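Local structure of LIM domain only protein 7 (Homo sapiens, 2EAQ) at residues Ser39-Phe43 against Ser44-Val48. The protein carries a PDZ domain, a module that typically binds the C-terminal tails of partner proteins, and probably uses it in protein-protein recognition. Numbering follows the deposited sequence.
Sequences SPAEF and SQLQV
Ser44 N reaches back four residues to Pro40 O, 2.8 Å away, an i to i-4 bond of the alpha-helical kind that continues the pattern of the short helix 40-43. With chi1 near -69°, its OG sits beside the backbone N and 3.2 Å from Pro40 O, while the hydrogen-bond partner of OG is Ser8 O of strand 2-10. Gln45 then leaves helical geometry, its phi of 70° being positive. Its N donates to Glu42 O over 3.0 Å, but stands 67° out of the carbonyl plane, an i to i-3 bond made over the face of the carbonyl group. The side chain of Gln45, extended beyond CG, has CG near Phe43 O and Glu42 O, and one water donates to both Phe43 O and Gln45 OE1. Leu46 N completes the reversal by donating to Ala41 O over 3.1 Å, nearly in line with the C=O bond. Positive phi at Gln45 with the paired bonds Leu46 N to Ala41 O (6→1) and Gln45 N to Glu42 O (5→2) makes a Schellman motif; Ser39 is the N-cap, its OG accepting from Glu42 N at 3.2 Å. Both ends of the short helix that follows strand 29-35 in this PDZ domain are thus capped. The Leu46 side chain, CG anti to the backbone N, turns into the core, CD2 meeting Ala41 CB at 4.2 Å; Phe21, Val32 and Met83 surround it. Leu46 O shares a second water with Glu42 OE1, the water donating to each over 2.6 Å.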
ATOM      1  N   SER A  39      12.777  -4.034   4.076  1.00  7.48           N
ATOM      2  CA  SER A  39      12.185  -3.431   2.910  1.00  6.14           C
ATOM      3  C   SER A  39      11.846  -1.967   3.059  1.00  5.47           C
ATOM      4  O   SER A  39      11.812  -1.439   4.151  1.00  5.10           O
ATOM      5  CB  SER A  39      10.844  -4.176   2.583  1.00  6.92           C
ATOM      6  OG  SER A  39       9.857  -3.854   3.553  1.00  8.13           O
ATOM      7  N   PRO A  40      11.569  -1.292   1.937  1.00  4.14           N
ATOM      8  CA  PRO A  40      11.165   0.122   1.997  1.00  4.98           C
ATOM      9  C   PRO A  40       9.883   0.258   2.845  1.00  5.42           C
ATOM     10  O   PRO A  40       9.689   1.237   3.617  1.00  4.69           O
ATOM     11  CB  PRO A  40      10.888   0.455   0.531  1.00  5.59           C
ATOM     12  CG  PRO A  40      11.878  -0.348  -0.213  1.00  7.53           C
ATOM     13  CD  PRO A  40      11.881  -1.692   0.559  1.00  5.81           C
ATOM     14  N   ALA A  41       8.966  -0.694   2.746  1.00  5.36           N
ATOM     15  CA  ALA A  41       7.712  -0.592   3.510  1.00  5.36           C
ATOM     16  C   ALA A  41       7.977  -0.687   5.011  1.00  4.29           C
ATOM     17  O   ALA A  41       7.331   0.016   5.788  1.00  4.74           O
ATOM     18  CB  ALA A  41       6.751  -1.687   3.034  1.00  5.77           C
ATOM     19  N   GLU A  42       8.967  -1.484   5.450  1.00  6.21           N
ATOM     20  CA  GLU A  42       9.290  -1.570   6.857  1.00  5.59           C
ATOM     21  C   GLU A  42       9.960  -0.262   7.271  1.00  5.20           C
ATOM     22  O   GLU A  42       9.631   0.280   8.310  1.00  6.07           O
ATOM     23  CB  GLU A  42      10.217  -2.781   7.115  1.00  5.95           C
ATOM     24  CG  GLU A  42      10.700  -2.883   8.521  1.00  8.64           C
ATOM     25  CD  GLU A  42       9.669  -3.257   9.538  1.00 16.32           C
ATOM     26  OE1 GLU A  42       8.439  -3.400   9.243  1.00 17.49           O
ATOM     27  OE2 GLU A  42      10.098  -3.425  10.702  1.00 18.36           O
ATOM     28  N   PHE A  43      10.863   0.231   6.432  1.00  5.86           N
ATOM     29  CA  PHE A  43      11.558   1.492   6.746  1.00  5.72           C
ATOM     30  C   PHE A  43      10.500   2.580   6.966  1.00  5.00           C
ATOM     31  O   PHE A  43      10.580   3.379   7.900  1.00  5.88           O
ATOM     32  CB  PHE A  43      12.470   1.874   5.549  1.00  6.27           C
ATOM     33  CG  PHE A  43      13.153   3.223   5.709  1.00  5.74           C
ATOM     34  CD1 PHE A  43      14.314   3.366   6.483  1.00  5.37           C
ATOM     35  CD2 PHE A  43      12.580   4.347   5.158  1.00  4.98           C
ATOM     36  CE1 PHE A  43      14.861   4.659   6.668  1.00  5.04           C
ATOM     37  CE2 PHE A  43      13.111   5.632   5.340  1.00  6.69           C
ATOM     38  CZ  PHE A  43      14.256   5.773   6.105  1.00  6.02           C
ATOM     39  N   SER A  44       9.485   2.603   6.092  1.00  3.94           N
ATOM     40  CA  SER A  44       8.434   3.647   6.180  1.00  3.65           C
ATOM     41  C   SER A  44       7.425   3.451   7.264  1.00  3.20           C
ATOM     42  O   SER A  44       6.609   4.327   7.523  1.00  5.12           O
ATOM     43  CB  SER A  44       7.690   3.723   4.859  1.00  5.42           C
ATOM     44  OG  SER A  44       8.551   4.261   3.836  1.00  6.03           O
ATOM     45  N   GLN A  45       7.498   2.307   7.926  1.00  4.25           N
ATOM     46  CA  GLN A  45       6.641   1.967   9.065  1.00  5.17           C
ATOM     47  C   GLN A  45       5.188   1.712   8.752  1.00  5.69           C
ATOM     48  O   GLN A  45       4.276   2.043   9.520  1.00  7.03           O
ATOM     49  CB  GLN A  45       6.875   2.899  10.290  1.00  6.63           C
ATOM     50  CG  GLN A  45       8.354   2.772  10.766  1.00  8.03           C
ATOM     51  CD  GLN A  45       8.744   3.518  11.983  1.00 11.60           C
ATOM     52  OE1 GLN A  45       9.968   3.832  12.173  1.00 12.09           O
ATOM     53  NE2 GLN A  45       7.789   3.786  12.831  1.00 12.00           N
ATOM     54  N   LEU A  46       4.978   1.076   7.576  1.00  5.70           N
ATOM     55  CA  LEU A  46       3.644   0.522   7.264  1.00  5.85           C
ATOM     56  C   LEU A  46       3.495  -0.678   8.179  1.00  5.26           C
ATOM     57  O   LEU A  46       4.472  -1.373   8.493  1.00  7.30           O
ATOM     58  CB  LEU A  46       3.673   0.092   5.801  1.00  5.45           C
ATOM     59  CG  LEU A  46       2.391  -0.558   5.254  1.00  4.27           C
ATOM     60  CD1 LEU A  46       1.257   0.568   5.182  1.00  6.16           C
ATOM     61  CD2 LEU A  46       2.632  -1.152   3.840  1.00  6.24           C
ATOM     62  N   GLN A  47       2.282  -0.947   8.634  1.00  5.19           N
ATOM     63  CA  GLN A  47       2.080  -2.087   9.551  1.00  7.11           C
ATOM     64  C   GLN A  47       1.007  -3.075   9.103  1.00  5.39           C
ATOM     65  O   GLN A  47       0.043  -2.684   8.452  1.00  6.66           O
ATOM     66  CB  GLN A  47       1.705  -1.572  10.948  1.00  8.52           C
ATOM     67  CG  GLN A  47       2.883  -0.767  11.548  1.00 10.54           C
ATOM     68  CD  GLN A  47       2.626  -0.202  12.918  1.00 14.65           C
ATOM     69  OE1 GLN A  47       1.654  -0.506  13.572  1.00 14.83           O
ATOM     70  NE2 GLN A  47       3.573   0.650  13.372  1.00 14.67           N
ATOM     71  N   VAL A  48       1.231  -4.341   9.457  1.00  6.27           N
ATOM     72  CA  VAL A  48       0.246  -5.405   9.166  1.00  5.81           C
ATOM     73  C   VAL A  48      -1.075  -4.995   9.786  1.00  6.56           C
ATOM     74  O   VAL A  48      -1.100  -4.398  10.874  1.00  7.67           O
ATOM     75  CB  VAL A  48       0.730  -6.723   9.741  1.00  4.81           C
ATOM     76  CG1 VAL A  48      -0.377  -7.789   9.635  1.00  6.70           C
ATOM     77  CG2 VAL A  48       1.991  -7.160   9.026  1.00  7.21           C
TER
HETATM   78  O   HOH W   1       6.513  -1.845  10.026  1.00 24.37           O
HETATM   79  O   HOH W   2      12.119   3.058  10.110  1.00 10.75           O